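Local coordinates for hypothetical protein AGR_L_1239 (Agrobacterium tumefaciens str. C58, PDB 1VQS) that is of unknown function but belongs to the NIPSNAP family, has a ferredoxin-like fold and probably pairs as dimeric alpha-beta-barrel proteins do, at residues 16-21 and 102-107; 32-37 and 93-98; 40-45 and 80-85; 48-53 and 64-69. All coordinates share one frame; numbering follows the deposited sequence.

In the fold
Contacts 1 and 4 are the buried ones, antiparallel strand pairs of a single four-stranded sheet; strands 14-22 and 62-69 lie next to each other, so the two contacts join directly through backbone bonds from Arg18 to His65 and Glu16 to Trp67. Contacts 2 and 3 are only partly buried and both use helix 27-46, the first along 32-37 and the second at its C-terminal end. The chemistry follows place: in the sheet a carboxylate network and stacked aromatic rings are buried, whereas in the helix contacts the polar links lie nearer the surface and are joined by waters. Gln42 and Lys43 of contact 3 pack on Trp67 of contact 4, and Val34 of contact 2 touches Tyr52.

Contact 1: 16-21 and 102-107; sequences EIRTYR and AENKIM
Glu16 OE2 is gripped by two donors that arrive from opposite faces of its carboxylate. From the neighbouring strand Asn104 ND2 reaches it at 2.9 Å in an almost straight bond (171°); it comes from above the carboxylate plane, while the oxygen lies in the amide plane of Asn104. From the same strand as the glutamate, Arg18 NH1 meets Glu16 OE2 on the syn side at 2.8 Å, forming a salt bridge. The other guanidinium edge is used as well: Arg18 NE donates to Tyr20 OH at 2.9 Å, with both partners in the guanidinium plane, which should fix the rotation of that group. The extended Glu16 side chain, CG anti to the backbone N (chi1 -177°), brings its carboxylate over toward the asparagine, while Arg18 runs alongside Asn104 with the two flat groups turned 71° apart. Tyr20 CD1 rests against Ala102 CB at 3.6 Å, and Ile106 CD1 covers the CB of Glu16. On the opposite sheet face Ile17 CD1 touches the selenium of Met107, a selenomethionine, at 3.8 Å, and Lys105 CG lies beside Ile17 CB; the lysine's amino group goes on to Glu62 of a second subunit. Paired backbone bonds link Ile17 with Lys105 and Thr19 with Glu103, Thr19 N reaching Glu103 O at 2.9 Å. Arg75 of helix 72-84 takes Glu16 OE1, and Gly58 and Glu56 of a third subunit bind the amide of Asn104. This is regular antiparallel pairing of the first and last strands in the 2-3-1-4 sheet of a ferredoxin-like fold.

Contact 2: 32-37 and 93-98; sequences KVVEDE and PKIRDL
Glu37 and Lys94 cross at about a right angle, and their charged ends meet where the two side chains intersect. Lys94 NZ donates to Glu37 OE1 at 2.9 Å, a salt bridge made on the syn side of the carboxylate and 24° out of its plane. The lysine is extended as far as CE and then turns at its last torsion (chi4 -94°), which swings NZ round to the carboxylate. A water closes the ring: it donates to Glu37 OE2 at 2.8 Å and accepts from Lys94 NZ at 2.9 Å, tying both carboxylate oxygens to the one ammonium group. Both residues are exposed, so this polar link lies at the surface. Beneath it the aliphatic stem of Lys94 does the packing: it crosses Val33 at a slant, its CD 3.7 Å from Val33 CG2. The other methyl of Val33 is used separately, CG1 meeting Ile95 CG2 at 3.7 Å. Val33 thus spans two consecutive residues of the loop, CG2 on the lysine stem and CG1 mainly on Ile95. Ile95 CG2 is shared in turn, for Val34 CG2 approaches it nearly perpendicularly at 4.0 Å. The apolar part therefore deepens from the lysine stem toward the buried pair Val34 and Ile95. Segment 32-37 belongs to helix 27-46, and segment 93-98 to the loop between helix 86-89 and strand 99-109. Phe91 packs on Val33, Val34 and Glu37, Tyr30 of helix 27-46 touches Ile95 and Leu98, and Phe112 of a second subunit lies against Val34. The loop leading into strand 99-109 thus packs on helix 27-46.

Contact 3: 40-45 and 80-85; sequences EIQKSH and ARLMAD
A histidine-carboxylate hydrogen bond joins the C-terminal end of helix 27-46 to the end of helix 72-84. His45 NE2 donates to Asp85 OD2 at 2.8 Å and 166°; the oxygen lies in the ring plane and is met on its anti side, while ring and carboxylate are turned 76° apart. Asp85 occupies an N-cap position and has a second task, its OD1 accepting from the backbone N of Arg87 at the start of helix 86-89. One carboxylate therefore caps a helix and should also help to fix the rotation of the imidazole. Leu82 packs over one face of that ring, its CA 3.9 Å from the ring centroid in a CH-pi contact, and Leu82 CD1 comes to 3.7 Å from His45 CD2. On the opposite face Ser44 OG sits above the rim. At the outer side the link is through water: one molecule lies 2.8 Å from His45 ND1 and accepts from Arg81 NE at 2.9 Å, and another connects His45 O with Arg81 NH2. Both waters lie in the plane of the guanidinium, at its edge. On the buried side Leu82 CD1 lies 4.0 Å from Gln42 CA. The two helical segments run at 144° to each other; Trp88 of helix 86-89 packs against Ile41, Gln42 and Leu82, and Gln42 continues onto His65 and Trp67 of strand 62-69.

Contact 4: 48-53 and 64-69; sequences ELVGYF and VHIWAF
Tyr52 and His65 lie in the tightly packed part of this strand pair, their rings side by side in an offset stack with centroids 4.6 Å apart and planes 12° from parallel. His65 CB lies over the tyrosine face, 3.4 Å from Tyr52 CD2. The imidazole is placed there by a first torsion that sets CG between the backbone N and carbonyl carbon (chi1 53°), and Trp67 NE1 donates to His65 ND1 at 2.9 Å with each partner near the other's ring plane, which should hold the imidazole against turning. Leu49 covers the indole in turn, its CD1 3.8 Å from the centroid of the six-membered ring of Trp67. Val50 points toward the partner strand, its CB against Ile66 CG2; on the face of Ile66 the Phe53 ring turns its edge to Ile66 CD1. Between the Leu49-Trp67 and Tyr52-His65 pairs the register slips by one residue in a classic beta bulge: Val50 N donates to Ile66 O at 2.8 Å, and Gly51 N reaches the same oxygen only weakly, at 3.4 Å. The looser end is at exposed Glu48, where the backbone bond from Ala68 N to Glu48 O persists but a water links Glu48 N to Ala68 O, at 2.7 Å from the latter, in place of a direct bond. Strands 48-55 and 62-69 form a hairpin. Helix 27-46 covers the face of Tyr52, His65 and Trp67, with Tyr30 bonded to Tyr52 OH and Gln42 packed on Trp67; strand 14-22 adjoins strand 62-69, and at Phe53 a strand of a second subunit continues the sheet.

Contact 1: 16-21 and 102-107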
# COMPACT_ATOMS: atom_id res chain seq x y z
N GLU B 16 12.41 -18.18 6.53
CA GLU B 16 11.35 -17.30 6.99
C GLU B 16 11.92 -15.93 7.19
O GLU B 16 12.89 -15.75 7.91
CB GLU B 16 10.78 -17.76 8.31
CG GLU B 16 9.62 -16.87 8.76
CD GLU B 16 9.03 -17.27 10.11
OE1 GLU B 16 9.52 -18.25 10.72
OE2 GLU B 16 8.05 -16.60 10.58
N ILE B 17 11.31 -14.94 6.54
CA ILE B 17 11.73 -13.55 6.70
C ILE B 17 10.61 -12.83 7.44
O ILE B 17 9.47 -12.81 6.98
CB ILE B 17 11.97 -12.89 5.34
CG1 ILE B 17 13.06 -13.66 4.57
CG2 ILE B 17 12.34 -11.39 5.52
CD1 ILE B 17 13.41 -13.02 3.21
N ARG B 18 10.95 -12.31 8.62
CA ARG B 18 10.01 -11.60 9.51
C ARG B 18 10.37 -10.12 9.48
O ARG B 18 11.52 -9.77 9.73
CB ARG B 18 10.11 -12.15 10.93
CG ARG B 18 9.75 -13.61 11.01
CD ARG B 18 9.76 -14.15 12.41
NE ARG B 18 8.73 -13.57 13.27
CZ ARG B 18 7.49 -14.04 13.42
NH1 ARG B 18 7.04 -15.05 12.71
NH2 ARG B 18 6.67 -13.44 14.26
N THR B 19 9.39 -9.26 9.20
CA THR B 19 9.63 -7.85 9.02
C THR B 19 8.69 -7.12 9.97
O THR B 19 7.47 -7.31 9.92
CB THR B 19 9.36 -7.41 7.56
OG1 THR B 19 10.21 -8.16 6.67
CG2 THR B 19 9.65 -5.93 7.41
N TYR B 20 9.27 -6.28 10.84
CA TYR B 20 8.50 -5.50 11.84
C TYR B 20 8.71 -4.03 11.59
O TYR B 20 9.86 -3.59 11.38
CB TYR B 20 8.96 -5.78 13.28
CG TYR B 20 9.00 -7.22 13.73
CD1 TYR B 20 8.16 -8.15 13.15
CD2 TYR B 20 9.81 -7.64 14.79
CE1 TYR B 20 8.16 -9.47 13.57
CE2 TYR B 20 9.81 -8.96 15.21
CZ TYR B 20 8.96 -9.87 14.59
OH TYR B 20 8.93 -11.22 14.94
N ARG B 21 7.63 -3.26 11.70
CA ARG B 21 7.72 -1.82 11.82
C ARG B 21 7.55 -1.46 13.27
O ARG B 21 6.52 -1.76 13.87
CB ARG B 21 6.66 -1.10 10.99
CG ARG B 21 6.84 0.41 10.98
CD ARG B 21 5.64 1.10 10.36
NE ARG B 21 4.59 1.33 11.34
CZ ARG B 21 3.30 1.39 11.03
NH1 ARG B 21 2.90 1.20 9.80
NH2 ARG B 21 2.42 1.67 11.97
N ALA B 102 3.58 -6.11 11.73
CA ALA B 102 4.47 -7.22 11.47
C ALA B 102 3.94 -8.09 10.35
O ALA B 102 2.72 -8.20 10.16
CB ALA B 102 4.63 -8.05 12.70
N GLU B 103 4.86 -8.72 9.62
CA GLU B 103 4.52 -9.73 8.63
C GLU B 103 5.64 -10.75 8.52
O GLU B 103 6.77 -10.47 8.91
CB GLU B 103 4.24 -9.11 7.28
CG GLU B 103 5.38 -8.48 6.56
CD GLU B 103 4.92 -7.99 5.16
OE1 GLU B 103 4.24 -6.95 5.10
OE2 GLU B 103 5.20 -8.68 4.14
N ASN B 104 5.29 -11.94 8.01
CA ASN B 104 6.29 -12.94 7.67
C ASN B 104 5.99 -13.55 6.33
O ASN B 104 4.87 -13.48 5.83
CB ASN B 104 6.44 -14.00 8.78
CG ASN B 104 5.19 -14.79 9.08
OD1 ASN B 104 4.07 -14.37 8.77
ND2 ASN B 104 5.38 -15.97 9.70
N LYS B 105 7.01 -14.15 5.76
CA LYS B 105 6.89 -14.87 4.49
C LYS B 105 7.89 -16.01 4.53
O LYS B 105 8.92 -15.95 5.22
CB LYS B 105 7.14 -13.96 3.27
CG LYS B 105 8.44 -13.19 3.25
CD LYS B 105 8.45 -12.11 2.16
CE LYS B 105 9.73 -11.31 2.12
NZ LYS B 105 9.55 -10.14 1.15
N ILE B 106 7.56 -17.06 3.78
CA ILE B 106 8.44 -18.20 3.55
C ILE B 106 8.96 -18.16 2.11
O ILE B 106 8.17 -18.04 1.19
CB ILE B 106 7.74 -19.54 3.80
CG1 ILE B 106 7.24 -19.61 5.25
CG2 ILE B 106 8.66 -20.74 3.43
CD1 ILE B 106 8.30 -19.74 6.30
N MSE B 107 10.28 -18.25 1.95
CA MSE B 107 10.92 -18.24 0.65
C MSE B 107 11.86 -19.45 0.54
O MSE B 107 12.25 -20.05 1.57
CB MSE B 107 11.59 -16.86 0.44
CG MSE B 107 10.58 -15.56 0.60
SE MSE B 107 11.54 -14.09 0.05
CE MSE B 107 11.32 -14.27 -1.81

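Contact 2: 32-37 and 93-98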
# COMPACT_ATOMS: atom_id res chain seq x y z
N LYS B 32 18.40 -3.49 22.33
CA LYS B 32 19.03 -3.69 23.64
C LYS B 32 18.37 -4.86 24.38
O LYS B 32 19.05 -5.77 24.83
CB LYS B 32 18.99 -2.43 24.48
CG LYS B 32 19.58 -2.63 25.88
CD LYS B 32 19.35 -1.41 26.78
CE LYS B 32 20.22 -0.22 26.38
NZ LYS B 32 21.64 -0.36 26.85
N VAL B 33 17.05 -4.81 24.50
CA VAL B 33 16.36 -5.81 25.30
C VAL B 33 16.34 -7.18 24.59
O VAL B 33 16.44 -8.22 25.23
CB VAL B 33 14.95 -5.32 25.72
CG1 VAL B 33 13.97 -5.41 24.57
CG2 VAL B 33 14.44 -6.11 26.92
N VAL B 34 16.26 -7.19 23.27
CA VAL B 34 16.41 -8.46 22.54
C VAL B 34 17.78 -9.08 22.79
O VAL B 34 17.89 -10.27 23.16
CB VAL B 34 16.13 -8.32 21.02
CG1 VAL B 34 16.45 -9.63 20.29
CG2 VAL B 34 14.65 -7.96 20.78
N GLU B 35 18.85 -8.29 22.65
CA GLU B 35 20.17 -8.81 22.95
C GLU B 35 20.26 -9.37 24.36
O GLU B 35 20.75 -10.49 24.57
CB GLU B 35 21.26 -7.75 22.77
CG GLU B 35 22.63 -8.29 23.14
CD GLU B 35 23.77 -7.46 22.66
OE1 GLU B 35 23.55 -6.39 22.10
OE2 GLU B 35 24.92 -7.92 22.85
N ASP B 36 19.84 -8.58 25.34
CA ASP B 36 20.15 -8.88 26.73
C ASP B 36 19.23 -9.96 27.29
O ASP B 36 19.65 -10.74 28.17
CB ASP B 36 20.03 -7.62 27.57
CG ASP B 36 21.15 -6.64 27.32
OD1 ASP B 36 22.15 -6.98 26.63
OD2 ASP B 36 21.04 -5.51 27.85
N GLU B 37 18.00 -10.03 26.81
CA GLU B 37 16.96 -10.82 27.47
C GLU B 37 16.18 -11.77 26.59
O GLU B 37 15.51 -12.64 27.12
CB GLU B 37 15.98 -9.88 28.22
CG GLU B 37 16.69 -8.90 29.18
CD GLU B 37 15.73 -8.02 30.01
OE1 GLU B 37 14.80 -8.57 30.62
OE2 GLU B 37 15.93 -6.78 30.06
N PRO B 93 6.44 -9.10 26.63
CA PRO B 93 5.93 -7.76 26.97
C PRO B 93 6.94 -6.66 26.74
O PRO B 93 6.56 -5.48 26.58
CB PRO B 93 5.60 -7.87 28.47
CG PRO B 93 5.29 -9.34 28.65
CD PRO B 93 6.26 -10.05 27.75
N LYS B 94 8.23 -7.00 26.72
CA LYS B 94 9.29 -6.00 26.58
C LYS B 94 9.47 -5.54 25.12
O LYS B 94 10.14 -4.51 24.88
CB LYS B 94 10.62 -6.55 27.10
CG LYS B 94 10.54 -7.08 28.52
CD LYS B 94 11.79 -7.83 28.88
CE LYS B 94 11.63 -8.52 30.21
NZ LYS B 94 12.15 -7.66 31.28
N ILE B 95 8.91 -6.29 24.17
CA ILE B 95 8.93 -5.84 22.79
C ILE B 95 7.57 -5.72 22.12
O ILE B 95 7.45 -5.10 21.08
CB ILE B 95 9.84 -6.72 21.89
CG1 ILE B 95 9.37 -8.18 21.82
CG2 ILE B 95 11.26 -6.62 22.37
CD1 ILE B 95 10.05 -8.99 20.74
N ARG B 96 6.52 -6.29 22.68
CA ARG B 96 5.30 -6.37 21.89
C ARG B 96 4.60 -5.02 21.68
O ARG B 96 3.76 -4.90 20.76
CB ARG B 96 4.34 -7.39 22.46
CG ARG B 96 3.80 -7.02 23.74
CD ARG B 96 2.69 -7.99 24.14
NE ARG B 96 2.29 -7.77 25.51
CZ ARG B 96 1.89 -8.73 26.34
NH1 ARG B 96 1.83 -9.97 25.91
NH2 ARG B 96 1.56 -8.43 27.59
N ASP B 97 4.92 -4.02 22.51
CA ASP B 97 4.42 -2.65 22.31
C ASP B 97 5.41 -1.79 21.55
O ASP B 97 5.05 -0.69 21.09
CB ASP B 97 4.04 -1.99 23.63
CG ASP B 97 3.01 -2.78 24.40
OD1 ASP B 97 2.21 -3.53 23.78
OD2 ASP B 97 3.02 -2.69 25.65
N LEU B 98 6.64 -2.28 21.38
CA LEU B 98 7.62 -1.61 20.53
C LEU B 98 7.34 -1.93 19.08
O LEU B 98 7.63 -1.12 18.20
CB LEU B 98 9.03 -2.02 20.89
CG LEU B 98 9.47 -1.70 22.34
CD1 LEU B 98 10.93 -2.04 22.53
CD2 LEU B 98 9.23 -0.27 22.70
O HOH W 1 13.84 -5.36 31.15

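Contact 3: 40-45 and 80-85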
# COMPACT_ATOMS: atom_id res chain seq x y z
N GLU B 40 18.70 -15.31 23.01
CA GLU B 40 19.13 -16.67 23.34
C GLU B 40 17.96 -17.63 23.58
O GLU B 40 17.98 -18.79 23.12
CB GLU B 40 20.13 -16.67 24.51
CG GLU B 40 21.49 -16.14 24.08
CD GLU B 40 22.11 -16.92 22.89
OE1 GLU B 40 22.29 -18.18 22.99
OE2 GLU B 40 22.41 -16.29 21.86
N ILE B 41 16.94 -17.16 24.28
CA ILE B 41 15.73 -17.95 24.43
C ILE B 41 15.08 -18.24 23.08
O ILE B 41 14.72 -19.37 22.78
CB ILE B 41 14.74 -17.27 25.41
CG1 ILE B 41 15.30 -17.25 26.84
CG2 ILE B 41 13.38 -17.94 25.36
CD1 ILE B 41 14.68 -16.20 27.76
N GLN B 42 14.97 -17.21 22.23
CA GLN B 42 14.31 -17.38 20.94
C GLN B 42 15.08 -18.41 20.09
O GLN B 42 14.49 -19.33 19.55
CB GLN B 42 14.24 -16.05 20.20
CG GLN B 42 13.35 -16.09 19.01
CD GLN B 42 13.20 -14.73 18.38
OE1 GLN B 42 14.13 -13.92 18.45
NE2 GLN B 42 12.06 -14.49 17.70
N LYS B 43 16.40 -18.28 20.01
CA LYS B 43 17.24 -19.22 19.26
C LYS B 43 17.11 -20.64 19.81
O LYS B 43 17.15 -21.63 19.05
CB LYS B 43 18.72 -18.82 19.27
CG LYS B 43 19.01 -17.57 18.46
CD LYS B 43 20.32 -16.89 18.85
CE LYS B 43 21.54 -17.68 18.55
NZ LYS B 43 22.68 -16.93 19.18
N SER B 44 16.98 -20.76 21.13
CA SER B 44 16.92 -22.08 21.73
C SER B 44 15.71 -22.89 21.33
O SER B 44 15.71 -24.11 21.51
CB SER B 44 16.98 -22.02 23.24
OG SER B 44 15.75 -21.59 23.78
N HIS B 45 14.68 -22.22 20.81
CA HIS B 45 13.52 -22.94 20.25
C HIS B 45 13.55 -22.98 18.74
O HIS B 45 13.32 -24.02 18.15
CB HIS B 45 12.21 -22.30 20.73
CG HIS B 45 12.00 -22.41 22.20
ND1 HIS B 45 11.68 -23.60 22.83
CD2 HIS B 45 12.08 -21.48 23.19
CE1 HIS B 45 11.59 -23.39 24.13
NE2 HIS B 45 11.82 -22.11 24.37
N ALA B 80 5.61 -23.58 18.27
CA ALA B 80 4.69 -23.96 19.34
C ALA B 80 5.45 -24.03 20.66
O ALA B 80 4.98 -23.56 21.69
CB ALA B 80 4.01 -25.26 19.05
N ARG B 81 6.65 -24.63 20.64
CA ARG B 81 7.44 -24.73 21.86
C ARG B 81 7.89 -23.34 22.35
O ARG B 81 7.88 -23.05 23.56
CB ARG B 81 8.64 -25.65 21.66
CG ARG B 81 8.21 -27.10 21.53
CD ARG B 81 9.35 -28.08 21.67
NE ARG B 81 10.36 -27.91 20.63
CZ ARG B 81 10.44 -28.60 19.49
NH1 ARG B 81 9.56 -29.54 19.20
NH2 ARG B 81 11.42 -28.33 18.65
N LEU B 82 8.26 -22.47 21.42
CA LEU B 82 8.63 -21.09 21.75
C LEU B 82 7.46 -20.41 22.48
O LEU B 82 7.64 -19.84 23.55
CB LEU B 82 8.97 -20.30 20.49
CG LEU B 82 9.25 -18.79 20.65
CD1 LEU B 82 10.51 -18.57 21.45
CD2 LEU B 82 9.34 -18.09 19.29
N MSE B 83 6.27 -20.51 21.90
CA MSE B 83 5.09 -19.80 22.43
C MSE B 83 4.55 -20.38 23.74
O MSE B 83 3.85 -19.69 24.49
CB MSE B 83 4.01 -19.72 21.34
CG MSE B 83 4.47 -18.99 20.09
SE MSE B 83 5.13 -17.16 20.42
CE MSE B 83 3.78 -16.60 21.59
N ALA B 84 4.89 -21.61 24.04
CA ALA B 84 4.49 -22.27 25.28
C ALA B 84 5.49 -22.01 26.42
O ALA B 84 5.21 -22.31 27.57
CB ALA B 84 4.36 -23.76 25.06
N ASP B 85 6.69 -21.52 26.08
CA ASP B 85 7.74 -21.33 27.10
C ASP B 85 7.48 -20.07 27.94
O ASP B 85 7.52 -18.98 27.40
CB ASP B 85 9.10 -21.20 26.43
CG ASP B 85 10.25 -21.11 27.39
OD1 ASP B 85 10.05 -21.08 28.61
OD2 ASP B 85 11.40 -21.10 26.90
O HOH W 2 12.22 -26.22 22.04
O HOH W 3 13.35 -26.42 19.55

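Contact 4: 48-53 and 64-69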
# COMPACT_ATOMS: atom_id res chain seq x y z
N GLU B 48 18.07 -22.13 13.84
CA GLU B 48 19.08 -21.51 12.99
C GLU B 48 18.68 -20.08 12.60
O GLU B 48 17.97 -19.85 11.64
CB GLU B 48 19.33 -22.38 11.74
CG GLU B 48 19.91 -23.76 12.11
CD GLU B 48 20.56 -24.48 10.93
OE1 GLU B 48 21.26 -23.84 10.12
OE2 GLU B 48 20.39 -25.71 10.83
N LEU B 49 19.14 -19.11 13.41
CA LEU B 49 19.06 -17.70 13.04
C LEU B 49 20.05 -17.44 11.92
O LEU B 49 21.23 -17.74 12.06
CB LEU B 49 19.42 -16.83 14.23
CG LEU B 49 19.44 -15.33 14.00
CD1 LEU B 49 18.08 -14.78 13.60
CD2 LEU B 49 19.98 -14.60 15.26
N VAL B 50 19.56 -16.83 10.85
CA VAL B 50 20.36 -16.53 9.66
C VAL B 50 20.91 -15.11 9.71
O VAL B 50 22.09 -14.87 9.48
CB VAL B 50 19.50 -16.74 8.40
CG1 VAL B 50 20.22 -16.25 7.18
CG2 VAL B 50 19.16 -18.22 8.23
N GLY B 51 20.04 -14.17 10.02
CA GLY B 51 20.47 -12.78 10.08
C GLY B 51 19.45 -11.95 10.84
O GLY B 51 18.29 -12.34 10.95
N TYR B 52 19.90 -10.82 11.38
CA TYR B 52 19.04 -9.98 12.19
C TYR B 52 19.47 -8.54 11.93
O TYR B 52 20.58 -8.16 12.30
CB TYR B 52 19.18 -10.36 13.66
CG TYR B 52 17.93 -10.09 14.50
CD1 TYR B 52 17.48 -8.79 14.75
CD2 TYR B 52 17.24 -11.14 15.10
CE1 TYR B 52 16.34 -8.55 15.53
CE2 TYR B 52 16.10 -10.90 15.89
CZ TYR B 52 15.65 -9.60 16.10
OH TYR B 52 14.53 -9.33 16.89
N PHE B 53 18.59 -7.74 11.33
CA PHE B 53 18.96 -6.43 10.77
C PHE B 53 18.00 -5.34 11.21
O PHE B 53 16.85 -5.60 11.54
CB PHE B 53 18.93 -6.48 9.23
CG PHE B 53 19.66 -7.67 8.65
CD1 PHE B 53 21.03 -7.67 8.59
CD2 PHE B 53 18.99 -8.78 8.19
CE1 PHE B 53 21.73 -8.75 8.07
CE2 PHE B 53 19.71 -9.89 7.66
CZ PHE B 53 21.07 -9.84 7.60
N VAL B 64 14.30 -6.63 10.41
CA VAL B 64 14.11 -7.83 9.60
C VAL B 64 14.95 -8.93 10.19
O VAL B 64 16.13 -8.74 10.43
CB VAL B 64 14.56 -7.61 8.18
CG1 VAL B 64 14.61 -8.94 7.40
CG2 VAL B 64 13.63 -6.64 7.47
N HIS B 65 14.34 -10.07 10.48
CA HIS B 65 15.12 -11.21 10.91
C HIS B 65 14.71 -12.43 10.12
O HIS B 65 13.57 -12.53 9.67
CB HIS B 65 15.15 -11.42 12.43
CG HIS B 65 13.82 -11.49 13.12
ND1 HIS B 65 13.35 -12.63 13.75
CD2 HIS B 65 12.91 -10.53 13.38
CE1 HIS B 65 12.20 -12.37 14.33
NE2 HIS B 65 11.91 -11.10 14.12
N ILE B 66 15.69 -13.31 9.90
CA ILE B 66 15.58 -14.42 9.01
C ILE B 66 16.01 -15.69 9.74
O ILE B 66 17.06 -15.73 10.40
CB ILE B 66 16.48 -14.23 7.82
CG1 ILE B 66 16.19 -12.89 7.15
CG2 ILE B 66 16.32 -15.39 6.88
CD1 ILE B 66 16.95 -12.64 5.88
N TRP B 67 15.20 -16.74 9.59
CA TRP B 67 15.43 -18.03 10.22
C TRP B 67 15.37 -19.10 9.14
O TRP B 67 14.59 -18.97 8.20
CB TRP B 67 14.32 -18.31 11.25
CG TRP B 67 14.31 -17.33 12.35
CD1 TRP B 67 13.69 -16.10 12.36
CD2 TRP B 67 14.99 -17.44 13.61
NE1 TRP B 67 13.95 -15.45 13.54
CE2 TRP B 67 14.72 -16.26 14.33
CE3 TRP B 67 15.78 -18.43 14.20
CZ2 TRP B 67 15.21 -16.04 15.62
CZ3 TRP B 67 16.27 -18.20 15.50
CH2 TRP B 67 15.96 -17.01 16.18
N ALA B 68 16.14 -20.18 9.30
CA ALA B 68 16.15 -21.33 8.36
C ALA B 68 15.55 -22.53 9.05
O ALA B 68 15.88 -22.79 10.21
CB ALA B 68 17.57 -21.67 7.96
N PHE B 69 14.71 -23.27 8.32
CA PHE B 69 14.05 -24.49 8.82
C PHE B 69 14.15 -25.62 7.80
O PHE B 69 14.11 -25.38 6.59
CB PHE B 69 12.57 -24.22 9.08
CG PHE B 69 12.32 -23.16 10.11
CD1 PHE B 69 12.46 -23.46 11.44
CD2 PHE B 69 11.95 -21.87 9.76
CE1 PHE B 69 12.25 -22.49 12.42
CE2 PHE B 69 11.75 -20.91 10.73
CZ PHE B 69 11.89 -21.22 12.06
O HOH W 4 15.97 -23.81 12.67